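Local atomic coordinates of polyprenyl synthetase (Nonlabens dokdonensis, PDB entry 6KD7), a protein that probably catalyses a magnesium-dependent prenyl transfer that lengthens isoprenoid diphosphates, consistent with a geranylgeranyl pyrophosphate synthase. Residues 7-10 against 11-15; 90-94 against 95-99; 134-137 against 138-141; 255-259 against 260-264; 274-277 against 278-282. One frame throughout, in Å; residues are numbered along the deposited sequence.

Interaction 1: residues 7-10 against 11-15; sequences LRTT and FLEEL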
loop_
_atom_site.group_PDB
_atom_site.type_symbol
_atom_site.label_atom_id
_atom_site.label_comp_id
_atom_site.label_asym_id
_atom_site.label_seq_id
_atom_site.Cartn_x
_atom_site.Cartn_y
_atom_site.Cartn_z
ATOM N N LEU A 7 18.900 36.472 -29.439
ATOM C CA LEU A 7 19.751 35.504 -28.678
ATOM C C LEU A 7 18.982 34.189 -28.458
ATOM O O LEU A 7 19.561 33.117 -28.759
ATOM C CB LEU A 7 20.203 36.141 -27.362
ATOM C CG LEU A 7 21.250 37.242 -27.518
ATOM C CD1 LEU A 7 21.558 37.871 -26.186
ATOM C CD2 LEU A 7 22.517 36.721 -28.194
ATOM N N ARG A 8 17.723 34.268 -28.052
ATOM C CA ARG A 8 16.939 33.042 -27.789
ATOM C C ARG A 8 16.828 32.226 -29.078
ATOM O O ARG A 8 16.971 31.013 -29.012
ATOM C CB ARG A 8 15.569 33.403 -27.215
ATOM C CG ARG A 8 14.832 32.230 -26.587
ATOM C CD ARG A 8 13.514 32.587 -25.932
ATOM N NE ARG A 8 13.679 33.376 -24.724
ATOM C CZ ARG A 8 13.512 34.689 -24.647
ATOM N NH1 ARG A 8 13.685 35.310 -23.498
ATOM N NH2 ARG A 8 13.160 35.377 -25.716
ATOM N N THR A 9 16.669 32.896 -30.215
ATOM C CA THR A 9 16.429 32.188 -31.489
ATOM C C THR A 9 17.712 31.440 -31.862
ATOM O O THR A 9 17.622 30.250 -32.237
ATOM C CB THR A 9 15.891 33.166 -32.555
ATOM O OG1 THR A 9 14.611 33.647 -32.133
ATOM C CG2 THR A 9 15.740 32.529 -33.918
ATOM N N THR A 10 18.855 32.121 -31.811
ATOM C CA THR A 10 20.191 31.528 -32.078
ATOM C C THR A 10 20.418 30.385 -31.068
ATOM O O THR A 10 20.853 29.301 -31.474
ATOM C CB THR A 10 21.319 32.545 -31.877
ATOM O OG1 THR A 10 20.936 33.804 -32.429
ATOM C CG2 THR A 10 22.647 32.067 -32.430
ATOM N N PHE A 11 20.123 30.637 -29.792
ATOM C CA PHE A 11 20.347 29.652 -28.703
ATOM C C PHE A 11 19.597 28.358 -29.006
ATOM O O PHE A 11 20.275 27.308 -28.967
ATOM C CB PHE A 11 19.951 30.191 -27.345
ATOM C CG PHE A 11 20.103 29.153 -26.272
ATOM C CD1 PHE A 11 21.354 28.847 -25.764
ATOM C CD2 PHE A 11 18.998 28.481 -25.783
ATOM C CE1 PHE A 11 21.492 27.870 -24.791
ATOM C CE2 PHE A 11 19.145 27.508 -24.811
ATOM C CZ PHE A 11 20.387 27.199 -24.319
ATOM N N LEU A 12 18.329 28.421 -29.430
ATOM C CA LEU A 12 17.492 27.205 -29.635
ATOM C C LEU A 12 17.961 26.471 -30.875
ATOM O O LEU A 12 17.938 25.227 -30.864
ATOM C CB LEU A 12 16.010 27.571 -29.680
ATOM C CG LEU A 12 15.460 28.108 -28.349
ATOM C CD1 LEU A 12 13.982 28.486 -28.473
ATOM C CD2 LEU A 12 15.657 27.115 -27.191
ATOM N N GLU A 13 18.500 27.186 -31.849
ATOM C CA GLU A 13 19.116 26.540 -33.035
ATOM C C GLU A 13 20.369 25.769 -32.600
ATOM O O GLU A 13 20.529 24.612 -33.017
ATOM C CB GLU A 13 19.474 27.582 -34.096
ATOM C CG GLU A 13 18.294 27.969 -34.980
ATOM C CD GLU A 13 18.405 29.356 -35.598
ATOM O OE1 GLU A 13 19.522 29.911 -35.607
ATOM O OE2 GLU A 13 17.369 29.896 -36.036
ATOM N N GLU A 14 21.243 26.417 -31.838
ATOM C CA GLU A 14 22.552 25.849 -31.430
ATOM C C GLU A 14 22.327 24.680 -30.439
ATOM O O GLU A 14 22.994 23.635 -30.608
ATOM C CB GLU A 14 23.411 27.010 -30.939
ATOM C CG GLU A 14 23.848 27.928 -32.074
ATOM C CD GLU A 14 24.542 27.179 -33.201
ATOM O OE1 GLU A 14 24.038 27.242 -34.305
ATOM O OE2 GLU A 14 25.543 26.471 -32.948
ATOM N N LEU A 15 21.350 24.794 -29.527
ATOM C CA LEU A 15 20.904 23.689 -28.637
ATOM C C LEU A 15 20.574 22.448 -29.466
ATOM O O LEU A 15 21.122 21.364 -29.183
ATOM C CB LEU A 15 19.683 24.151 -27.850
ATOM C CG LEU A 15 19.159 23.184 -26.792
ATOM C CD1 LEU A 15 20.233 22.853 -25.764
ATOM C CD2 LEU A 15 17.948 23.786 -26.086
#

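Interaction 2: residues 90-94 against 95-99; sequences GKETV and HKKWD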
loop_
_atom_site.group_PDB
_atom_site.type_symbol
_atom_site.label_atom_id
_atom_site.label_comp_id
_atom_site.label_asym_id
_atom_site.label_seq_id
_atom_site.Cartn_x
_atom_site.Cartn_y
_atom_site.Cartn_z
ATOM N N GLY A 90 3.286 22.333 -17.651
ATOM C CA GLY A 90 2.048 21.789 -18.204
ATOM C C GLY A 90 2.220 20.402 -18.760
ATOM O O GLY A 90 1.245 19.915 -19.355
ATOM N N LYS A 91 3.396 19.792 -18.599
ATOM C CA LYS A 91 3.672 18.450 -19.163
ATOM C C LYS A 91 4.141 17.525 -18.041
ATOM O O LYS A 91 4.539 18.021 -16.962
ATOM C CB LYS A 91 4.682 18.506 -20.296
ATOM C CG LYS A 91 4.228 19.287 -21.517
ATOM C CD LYS A 91 4.914 18.800 -22.799
ATOM C CE LYS A 91 4.275 19.369 -24.048
ATOM N NZ LYS A 91 3.689 20.704 -23.763
ATOM N N GLU A 92 4.012 16.223 -18.253
ATOM C CA GLU A 92 4.438 15.233 -17.238
ATOM C C GLU A 92 5.933 15.413 -16.947
ATOM O O GLU A 92 6.720 15.628 -17.879
ATOM C CB GLU A 92 4.148 13.810 -17.691
ATOM C CG GLU A 92 2.677 13.468 -17.518
ATOM C CD GLU A 92 2.289 12.018 -17.721
ATOM O OE1 GLU A 92 3.083 11.291 -18.355
ATOM O OE2 GLU A 92 1.181 11.635 -17.205
ATOM N N THR A 93 6.304 15.284 -15.687
ATOM C CA THR A 93 7.728 15.223 -15.290
ATOM C C THR A 93 8.350 13.948 -15.855
ATOM O O THR A 93 7.623 12.982 -16.119
ATOM C CB THR A 93 7.821 15.370 -13.787
ATOM O OG1 THR A 93 6.969 14.365 -13.243
ATOM C CG2 THR A 93 7.421 16.770 -13.373
ATOM N N VAL A 94 9.671 13.944 -15.976
ATOM C CA VAL A 94 10.415 12.810 -16.537
ATOM C C VAL A 94 10.101 11.561 -15.730
ATOM O O VAL A 94 9.897 10.534 -16.368
ATOM C CB VAL A 94 11.926 13.122 -16.588
ATOM C CG1 VAL A 94 12.735 11.865 -16.828
ATOM C CG2 VAL A 94 12.231 14.181 -17.654
ATOM N N HIS A 95 10.079 11.623 -14.393
ATOM C CA HIS A 95 9.912 10.379 -13.592
ATOM C C HIS A 95 8.475 9.837 -13.690
ATOM O O HIS A 95 8.277 8.662 -13.363
ATOM C CB HIS A 95 10.343 10.607 -12.165
ATOM C CG HIS A 95 9.621 11.692 -11.482
ATOM N ND1 HIS A 95 8.583 11.412 -10.590
ATOM C CD2 HIS A 95 9.714 13.025 -11.590
ATOM C CE1 HIS A 95 8.116 12.544 -10.120
ATOM N NE2 HIS A 95 8.814 13.562 -10.711
ATOM N N LYS A 96 7.527 10.697 -14.055
ATOM C CA LYS A 96 6.116 10.294 -14.273
ATOM C C LYS A 96 5.938 9.714 -15.677
ATOM O O LYS A 96 5.296 8.692 -15.795
ATOM C CB LYS A 96 5.203 11.493 -14.040
ATOM C CG LYS A 96 4.975 11.817 -12.580
ATOM C CD LYS A 96 4.820 10.571 -11.768
ATOM C CE LYS A 96 3.850 10.723 -10.625
ATOM N NZ LYS A 96 3.567 9.410 -10.006
ATOM N N LYS A 97 6.502 10.368 -16.689
ATOM C CA LYS A 97 6.409 9.898 -18.092
ATOM C C LYS A 97 7.172 8.583 -18.252
ATOM O O LYS A 97 6.687 7.697 -18.936
ATOM C CB LYS A 97 6.943 10.968 -19.038
ATOM C CG LYS A 97 6.969 10.567 -20.497
ATOM C CD LYS A 97 7.184 11.730 -21.415
ATOM C CE LYS A 97 7.354 11.303 -22.850
ATOM N NZ LYS A 97 6.116 10.689 -23.366
ATOM N N TRP A 98 8.342 8.494 -17.636
ATOM C CA TRP A 98 9.154 7.260 -17.683
ATOM C C TRP A 98 9.048 6.617 -16.305
ATOM O O TRP A 98 8.018 6.038 -16.015
ATOM C CB TRP A 98 10.603 7.586 -18.057
ATOM C CG TRP A 98 10.800 7.816 -19.522
ATOM C CD1 TRP A 98 11.043 6.875 -20.474
ATOM C CD2 TRP A 98 10.752 9.073 -20.212
ATOM N NE1 TRP A 98 11.155 7.458 -21.701
ATOM C CE2 TRP A 98 10.974 8.802 -21.574
ATOM C CE3 TRP A 98 10.536 10.395 -19.817
ATOM C CZ2 TRP A 98 10.997 9.806 -22.534
ATOM C CZ3 TRP A 98 10.551 11.383 -20.769
ATOM C CH2 TRP A 98 10.785 11.091 -22.106
ATOM N N ASP A 99 10.080 6.782 -15.490
ATOM C CA ASP A 99 10.111 6.224 -14.119
ATOM C C ASP A 99 11.188 6.952 -13.309
ATOM O O ASP A 99 11.951 7.711 -13.882
ATOM C CB ASP A 99 10.256 4.704 -14.123
ATOM C CG ASP A 99 11.467 4.230 -14.896
ATOM O OD1 ASP A 99 12.526 4.760 -14.675
ATOM O OD2 ASP A 99 11.315 3.351 -15.719
#

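Interaction 3: residues 134-137 against 138-141; sequences SRTA and LEVC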
loop_
_atom_site.group_PDB
_atom_site.type_symbol
_atom_site.label_atom_id
_atom_site.label_comp_id
_atom_site.label_asym_id
_atom_site.label_seq_id
_atom_site.Cartn_x
_atom_site.Cartn_y
_atom_site.Cartn_z
ATOM N N SER A 134 31.736 24.005 -11.205
ATOM C CA SER A 134 31.787 22.971 -10.145
ATOM C C SER A 134 31.512 23.597 -8.791
ATOM O O SER A 134 30.769 23.033 -8.017
ATOM C CB SER A 134 33.092 22.218 -10.162
ATOM O OG SER A 134 33.192 21.429 -11.341
ATOM N N ARG A 135 32.075 24.746 -8.489
ATOM C CA ARG A 135 31.831 25.379 -7.181
ATOM C C ARG A 135 30.333 25.715 -7.097
ATOM O O ARG A 135 29.741 25.557 -6.016
ATOM C CB ARG A 135 32.689 26.637 -7.036
ATOM C CG ARG A 135 32.483 27.369 -5.713
ATOM C CD ARG A 135 33.523 28.462 -5.404
ATOM N NE ARG A 135 33.583 29.570 -6.367
ATOM C CZ ARG A 135 34.500 29.731 -7.344
ATOM N NH1 ARG A 135 35.482 28.864 -7.547
ATOM N NH2 ARG A 135 34.419 30.780 -8.136
ATOM N N THR A 136 29.778 26.267 -8.185
ATOM C CA THR A 136 28.352 26.631 -8.292
ATOM C C THR A 136 27.509 25.350 -8.144
ATOM O O THR A 136 26.583 25.368 -7.350
ATOM C CB THR A 136 28.088 27.400 -9.596
ATOM O OG1 THR A 136 28.910 28.574 -9.502
ATOM C CG2 THR A 136 26.621 27.748 -9.771
ATOM N N ALA A 137 27.844 24.273 -8.833
ATOM C CA ALA A 137 27.012 23.054 -8.822
ATOM C C ALA A 137 26.958 22.519 -7.376
ATOM O O ALA A 137 25.881 22.200 -6.875
ATOM C CB ALA A 137 27.570 22.070 -9.794
ATOM N N LEU A 138 28.066 22.583 -6.646
ATOM C CA LEU A 138 28.141 21.980 -5.308
ATOM C C LEU A 138 27.401 22.897 -4.376
ATOM O O LEU A 138 26.760 22.381 -3.439
ATOM C CB LEU A 138 29.583 21.774 -4.866
ATOM C CG LEU A 138 29.763 21.071 -3.514
ATOM C CD1 LEU A 138 29.089 19.690 -3.538
ATOM C CD2 LEU A 138 31.253 20.915 -3.176
ATOM N N GLU A 139 27.422 24.201 -4.655
ATOM C CA GLU A 139 26.678 25.161 -3.816
ATOM C C GLU A 139 25.171 24.903 -3.974
ATOM O O GLU A 139 24.438 25.028 -2.987
ATOM C CB GLU A 139 27.022 26.596 -4.240
ATOM C CG GLU A 139 28.347 27.068 -3.663
ATOM C CD GLU A 139 28.903 28.351 -4.274
ATOM O OE1 GLU A 139 28.535 28.698 -5.427
ATOM O OE2 GLU A 139 29.710 28.954 -3.591
ATOM N N VAL A 140 24.729 24.634 -5.199
ATOM C CA VAL A 140 23.305 24.356 -5.496
ATOM C C VAL A 140 22.916 23.106 -4.665
ATOM O O VAL A 140 21.848 23.134 -4.061
ATOM C CB VAL A 140 23.080 24.229 -7.012
ATOM C CG1 VAL A 140 21.725 23.622 -7.385
ATOM C CG2 VAL A 140 23.223 25.599 -7.680
ATOM N N CYS A 141 23.757 22.074 -4.594
ATOM C CA CYS A 141 23.477 20.868 -3.748
ATOM C C CYS A 141 23.300 21.291 -2.278
ATOM O O CYS A 141 22.323 20.847 -1.607
ATOM C CB CYS A 141 24.546 19.796 -3.887
ATOM S SG CYS A 141 24.629 19.089 -5.549
HETATM O O HOH W 1 29.205 30.146 -7.457
#

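Interaction 4: residues 255-259 against 260-264; sequences FALHF and ENMTE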
loop_
_atom_site.group_PDB
_atom_site.type_symbol
_atom_site.label_atom_id
_atom_site.label_comp_id
_atom_site.label_asym_id
_atom_site.label_seq_id
_atom_site.Cartn_x
_atom_site.Cartn_y
_atom_site.Cartn_z
ATOM N N PHE A 255 0.367 27.050 9.993
ATOM C CA PHE A 255 1.555 26.397 9.372
ATOM C C PHE A 255 1.810 25.052 10.051
ATOM O O PHE A 255 2.731 24.358 9.623
ATOM C CB PHE A 255 2.772 27.329 9.378
ATOM C CG PHE A 255 2.934 28.085 8.077
ATOM C CD1 PHE A 255 1.931 28.937 7.622
ATOM C CD2 PHE A 255 4.045 27.887 7.262
ATOM C CE1 PHE A 255 2.044 29.583 6.394
ATOM C CE2 PHE A 255 4.152 28.522 6.029
ATOM C CZ PHE A 255 3.152 29.364 5.591
ATOM N N ALA A 256 1.012 24.703 11.068
ATOM C CA ALA A 256 1.070 23.381 11.742
ATOM C C ALA A 256 0.115 22.386 11.076
ATOM O O ALA A 256 0.283 21.190 11.331
ATOM C CB ALA A 256 0.761 23.529 13.221
ATOM N N LEU A 257 -0.857 22.832 10.270
ATOM C CA LEU A 257 -1.770 21.890 9.588
ATOM C C LEU A 257 -1.123 21.383 8.305
ATOM O O LEU A 257 -0.793 22.208 7.437
ATOM C CB LEU A 257 -3.106 22.564 9.271
ATOM C CG LEU A 257 -3.792 23.235 10.446
ATOM C CD1 LEU A 257 -5.094 23.822 9.996
ATOM C CD2 LEU A 257 -4.002 22.258 11.600
ATOM N N HIS A 258 -0.905 20.064 8.210
ATOM C CA HIS A 258 -0.533 19.355 6.955
ATOM C C HIS A 258 -1.734 19.397 6.033
ATOM O O HIS A 258 -2.885 19.341 6.539
ATOM C CB HIS A 258 -0.088 17.888 7.131
ATOM C CG HIS A 258 0.738 17.336 6.007
ATOM N ND1 HIS A 258 0.202 16.887 4.827
ATOM C CD2 HIS A 258 2.073 17.147 5.897
ATOM C CE1 HIS A 258 1.161 16.430 4.056
ATOM N NE2 HIS A 258 2.305 16.597 4.671
ATOM N N PHE A 259 -1.466 19.527 4.739
ATOM C CA PHE A 259 -2.532 19.533 3.706
ATOM C C PHE A 259 -3.166 18.132 3.559
ATOM O O PHE A 259 -4.298 18.025 3.077
ATOM C CB PHE A 259 -1.988 20.041 2.362
ATOM C CG PHE A 259 -1.211 19.023 1.578
ATOM C CD1 PHE A 259 0.129 18.805 1.843
ATOM C CD2 PHE A 259 -1.825 18.277 0.585
ATOM C CE1 PHE A 259 0.858 17.866 1.128
ATOM C CE2 PHE A 259 -1.097 17.323 -0.115
ATOM C CZ PHE A 259 0.233 17.093 0.186
ATOM N N GLU A 260 -2.456 17.075 3.909
ATOM C CA GLU A 260 -3.036 15.706 3.883
ATOM C C GLU A 260 -4.106 15.509 4.963
ATOM O O GLU A 260 -4.881 14.595 4.775
ATOM C CB GLU A 260 -1.929 14.682 4.040
ATOM C CG GLU A 260 -1.122 14.585 2.773
ATOM C CD GLU A 260 0.143 13.768 2.917
ATOM O OE1 GLU A 260 0.949 13.798 1.968
ATOM O OE2 GLU A 260 0.314 13.111 3.975
ATOM N N ASN A 261 -4.193 16.376 5.985
ATOM C CA ASN A 261 -5.210 16.328 7.075
ATOM C C ASN A 261 -6.367 17.272 6.753
ATOM O O ASN A 261 -7.239 17.499 7.644
ATOM C CB ASN A 261 -4.528 16.574 8.427
ATOM C CG ASN A 261 -3.514 15.473 8.684
ATOM O OD1 ASN A 261 -3.781 14.336 8.299
ATOM N ND2 ASN A 261 -2.365 15.779 9.291
ATOM N N MET A 262 -6.419 17.784 5.518
ATOM C CA MET A 262 -7.365 18.874 5.150
ATOM C C MET A 262 -8.109 18.511 3.863
ATOM O O MET A 262 -7.579 17.735 3.061
ATOM C CB MET A 262 -6.616 20.197 4.977
ATOM C CG MET A 262 -5.752 20.507 6.170
ATOM S SD MET A 262 -4.770 22.032 5.991
ATOM C CE MET A 262 -6.101 23.216 6.110
ATOM N N THR A 263 -9.346 18.979 3.775
ATOM C CA THR A 263 -10.176 19.026 2.544
ATOM C C THR A 263 -9.737 20.201 1.656
ATOM O O THR A 263 -9.219 21.212 2.235
ATOM C CB THR A 263 -11.619 19.261 2.982
ATOM O OG1 THR A 263 -11.689 20.515 3.666
ATOM C CG2 THR A 263 -12.113 18.178 3.920
ATOM N N GLU A 264 -10.043 20.139 0.347
ATOM C CA GLU A 264 -9.825 21.242 -0.634
ATOM C C GLU A 264 -10.241 22.580 -0.024
ATOM O O GLU A 264 -9.434 23.549 -0.030
ATOM C CB GLU A 264 -10.551 20.972 -1.954
ATOM C CG GLU A 264 -9.678 20.235 -2.967
ATOM C CD GLU A 264 -8.248 20.778 -3.046
ATOM O OE1 GLU A 264 -7.309 20.023 -2.712
ATOM O OE2 GLU A 264 -8.067 21.986 -3.382
#

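Interaction 5: residues 274-277 against 278-282; sequences VKVF and FEQSG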
loop_
_atom_site.group_PDB
_atom_site.type_symbol
_atom_site.label_atom_id
_atom_site.label_comp_id
_atom_site.label_asym_id
_atom_site.label_seq_id
_atom_site.Cartn_x
_atom_site.Cartn_y
_atom_site.Cartn_z
ATOM N N VAL A 274 -4.229 32.950 5.377
ATOM C CA VAL A 274 -2.772 33.238 5.523
ATOM C C VAL A 274 -2.414 34.434 4.627
ATOM O O VAL A 274 -1.700 35.327 5.100
ATOM C CB VAL A 274 -1.920 32.002 5.222
ATOM C CG1 VAL A 274 -0.441 32.359 5.140
ATOM C CG2 VAL A 274 -2.167 30.936 6.271
ATOM N N LYS A 275 -2.912 34.481 3.389
ATOM C CA LYS A 275 -2.686 35.665 2.497
ATOM C C LYS A 275 -3.086 36.933 3.257
ATOM O O LYS A 275 -2.241 37.875 3.357
ATOM C CB LYS A 275 -3.386 35.488 1.154
ATOM C CG LYS A 275 -2.633 34.547 0.225
ATOM C CD LYS A 275 -3.413 34.075 -0.970
ATOM C CE LYS A 275 -3.839 35.234 -1.842
ATOM N NZ LYS A 275 -4.064 34.765 -3.223
ATOM N N VAL A 276 -4.238 36.921 3.932
ATOM C CA VAL A 276 -4.685 38.141 4.663
ATOM C C VAL A 276 -3.700 38.437 5.788
ATOM O O VAL A 276 -3.371 39.633 5.964
ATOM C CB VAL A 276 -6.137 38.017 5.161
ATOM C CG1 VAL A 276 -6.493 39.184 6.072
ATOM C CG2 VAL A 276 -7.110 37.890 3.986
ATOM N N PHE A 277 -3.229 37.433 6.520
ATOM C CA PHE A 277 -2.222 37.667 7.594
ATOM C C PHE A 277 -0.924 38.237 7.004
ATOM O O PHE A 277 -0.267 39.078 7.624
ATOM C CB PHE A 277 -1.905 36.390 8.375
ATOM C CG PHE A 277 -2.939 36.050 9.416
ATOM C CD1 PHE A 277 -3.275 36.969 10.400
ATOM C CD2 PHE A 277 -3.599 34.830 9.395
ATOM C CE1 PHE A 277 -4.245 36.664 11.341
ATOM C CE2 PHE A 277 -4.564 34.526 10.344
ATOM C CZ PHE A 277 -4.878 35.439 11.314
ATOM N N PHE A 278 -0.541 37.766 5.828
ATOM C CA PHE A 278 0.686 38.251 5.147
ATOM C C PHE A 278 0.551 39.774 4.936
ATOM O O PHE A 278 1.499 40.450 5.341
ATOM C CB PHE A 278 0.951 37.475 3.854
ATOM C CG PHE A 278 1.499 36.079 4.024
ATOM C CD1 PHE A 278 2.058 35.657 5.214
ATOM C CD2 PHE A 278 1.532 35.215 2.939
ATOM C CE1 PHE A 278 2.589 34.382 5.333
ATOM C CE2 PHE A 278 2.083 33.953 3.045
ATOM C CZ PHE A 278 2.608 33.539 4.248
ATOM N N GLU A 279 -0.580 40.260 4.391
ATOM C CA GLU A 279 -0.852 41.717 4.173
ATOM C C GLU A 279 -0.847 42.396 5.540
ATOM O O GLU A 279 0.101 43.181 5.822
ATOM C CB GLU A 279 -2.155 41.994 3.418
ATOM C CG GLU A 279 -2.521 40.877 2.477
ATOM C CD GLU A 279 -3.588 41.137 1.435
ATOM O OE1 GLU A 279 -3.339 41.977 0.563
ATOM O OE2 GLU A 279 -4.636 40.436 1.462
ATOM N N GLN A 280 -1.794 42.036 6.405
ATOM C CA GLN A 280 -2.038 42.786 7.658
ATOM C C GLN A 280 -0.779 42.774 8.520
ATOM O O GLN A 280 -0.563 43.747 9.191
ATOM C CB GLN A 280 -3.246 42.240 8.421
ATOM C CG GLN A 280 -4.567 42.440 7.685
ATOM C CD GLN A 280 -5.731 41.888 8.478
ATOM O OE1 GLN A 280 -5.552 41.171 9.464
ATOM N NE2 GLN A 280 -6.939 42.216 8.045
ATOM N N SER A 281 0.056 41.744 8.504
ATOM C CA SER A 281 1.240 41.696 9.396
ATOM C C SER A 281 2.308 42.704 8.963
ATOM O O SER A 281 3.185 42.983 9.783
ATOM C CB SER A 281 1.841 40.318 9.429
ATOM O OG SER A 281 2.262 39.929 8.135
ATOM N N GLY A 282 2.334 43.120 7.695
ATOM C CA GLY A 282 3.476 43.873 7.135
ATOM C C GLY A 282 4.455 42.991 6.369
ATOM O O GLY A 282 5.388 43.540 5.772
#

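Interaction 1: residues 7-10 against 11-15
Thr9 and Glu13, one turn apart on helix 4-18, lie side by side and point the same way, with Thr9 CG2 3.8 Å from Glu13 OE2. The backbone between the two segments is regular alpha-helix. Its i to i+4 hydrogen bonds run from Phe11 N to Leu7 O at 2.7 Å, then from Leu12 N to Arg8 O, from Glu13 N to Thr9 O and from Glu14 N to Thr10 O at 2.9 Å. Carbon contacts follow the same spacing. Leu12 sets CG over a carbonyl oxygen, 3.3 Å from Arg8 O, and its CD1 meets Arg8 CG at 4.3 Å. Glu14 CG lies over Thr10 O in the same way, at 3.3 Å, and touches Thr10 CG2. The polar ends are turned to other partners. In both threonines OG1 is anti to the carbonyl carbon and beside the backbone N (Thr9 chi1 -64°), from where it bonds back along the helix, Thr9 to Lys5 O and Thr10 to Ser6 O. Glu14 OE2 makes a salt bridge with Lys18 NZ, and Arg8 NE bonds to Lys40 O. In the mainly helical fold of this family, the buried side of this turn faces two helices: Leu7 lies on Met49 and Phe11 on Pro44 of helix 42-54, while Phe11 also reaches Ile66 of helix 58-82.

Interaction 2: residues 90-94 against 95-99
Val94, the first residue of the one-turn helix 94-97, meets Trp98, the residue just past its end; the helix follows the two-stranded hairpin 87-88/91-92 and has Thr93 at its N-cap position. Trp98 has CG anti to its carbonyl carbon (chi1 -79°), and this swings the indole back along the helix until CE3 is 4.0 Å from Val94 CG1. Lys97 CG rests 3.6 Å above one face of that indole, toward its rim. Tyr33 of helix 25-35 adds an edge-to-face ring contact. Thr93 holds OG1 between its backbone N and carbonyl carbon (chi1 54°); there the hydroxyl bonds to Ala85 O and also meets Lys96 CG at 3.3 Å. Thr93 O takes a straight bond from Lys97 N at 2.9 Å and a weak one from Lys96 N. Glu92 extends alongside the helix, OE1 coming to 3.6 Å from Lys97 CA. Its other oxygen, OE2, accepts from Asn261 ND2 and His258 N of a neighbouring subunit, joining the end of the hairpin to that subunit. Val94 O lies in plane at the indole edge: it accepts from Trp98 N at 2.9 Å and sits 3.5 Å from Trp98 CE3.

Interaction 3: residues 134-137 against 138-141
Glu139 folds back over Arg135 and Thr136 on helix 123-150, one of the long helices of the all-alpha prenyl synthase fold. Its CB sits over the carbonyls of the preceding turn, 3.4 Å from Thr136 O. CG, anti to the carbonyl carbon of its own residue (chi1 -80°), drops to 3.1 Å from Arg135 O. CD follows at 3.4 Å from the same Arg135 O. At the tip the two oxygens part. OE2 runs alongside the aliphatic part of Arg135, 3.8 Å from Arg135 CG. The carboxylate and guanidinium planes are 85° apart, and Arg135 NE stays 4.8 Å from Glu139 OE2, so attraction between the charges is probably only longer-range. OE1 accepts from a water that also donates to Thr136 OG1, a hydroxyl further bonded to Val132 O. An alanine in place of Glu139 removes the OE1 acceptor, and the water, held then by Thr136 OG1 alone among the partners described, would probably be free to shift. Leu167 and Val171 of helix 158-183 also touch Glu139, whereas Ala137 and Cys141 pack on Ile112 of a neighbouring subunit. The water bridge is short at both ends, 2.6 Å to Glu139 OE1 and 2.6 Å to Thr136 OG1.

Interaction 4: residues 255-259 against 260-264
Two overlapping type I turns bend the backbone, Asn261 N bonding to His258 O at 3.3 Å and Met262 N to Phe259 O at 3.2 Å, both donors standing well above the carbonyl planes. His258 has two modelled conformers; in one, ND1 accepts from Glu260 N at 2.8 Å, in the imidazole plane, a bond that may not hold in the other. Phe259 has CG between its backbone N and carbonyl carbon (chi1 79°), which lays the ring over the next residue. Glu260 CG makes a CH-pi contact with that face, 4.0 Å from the ring centroid and 17° off the normal. Arg230 adds a cation-pi contact to the Phe259 ring, and replacing this phenylalanine by an alanine would probably leave the Arg230 charge and the Glu260 methylene without their aromatic partner. Met262 crosses Leu257 at about a right angle, SD 3.7 Å from Leu257 CB, and its CG lies 3.1 Å from His258 O. Met262 also packs on Phe221 of a neighbouring subunit. The turns link helix 248-254 to helix 264-281, whose N-cap is Thr263 and whose Ile267 touches both Phe259 and Met262.

Interaction 5: residues 274-277 against 278-282
Phe278 lays one ring face against Val274 CG1, a CH-pi contact with the methyl 3.6 Å from the ring centroid and 21° off the normal. The nearest ring atom to that methyl is Phe278 CZ, 3.4 Å from Val274 CG1. Val274 CG1 is anti to the backbone N (chi1 170°), which aims this methyl along the helix at the ring one turn on. Leu237 and Tyr238 of helix 236-241 also touch the ring. On another side of helix 264-281, Val276 and the extended Gln280 run side by side, Val276 CG1 reaching Gln280 NE2 at 3.6 Å. Backbone bonds from Phe278 N to Val274 O, from Glu279 N to Lys275 O and from Gln280 N to Val276 O carry the helix toward its end; the last is nearly linear at 175°. There Phe277 O accepts from Ser281 N at 2.8 Å. Ser281 OG lies 2.7 Å from the same Phe277 O and 2.9 Å from Phe278 O, with Ser241 OG and Gly283 N also partners. Gly282, with positive phi, turns the chain out of this helix and into helix 283-303. The apolar methyl-ring pair thus suits the buried face toward helix 236-241, while the serine hydroxyl supplies a polar partner to backbone groups where one helix ends and the next begins.

How the interactions relate
Along the chain the five contacts come in series; each is local, so none closes a long loop, and none nests within or crosses another. Interaction 1 lies on the N-terminal helix 4-18, interaction 2 at the step from the small hairpin into helix 94-97, and interaction 3 within helix 123-150. Interaction 4 forms the loop between helices 248-254 and 264-281, on the opposite side of the chain's centre from interaction 1. Interaction 5 ends helix 264-281 and touches interaction 4, Phe255 CE1 meeting Val274 CG1 at 3.9 Å. Interactions 2 and 4, about 26 Å apart between centres in one chain, are joined between subunits through Glu92 and Asn261.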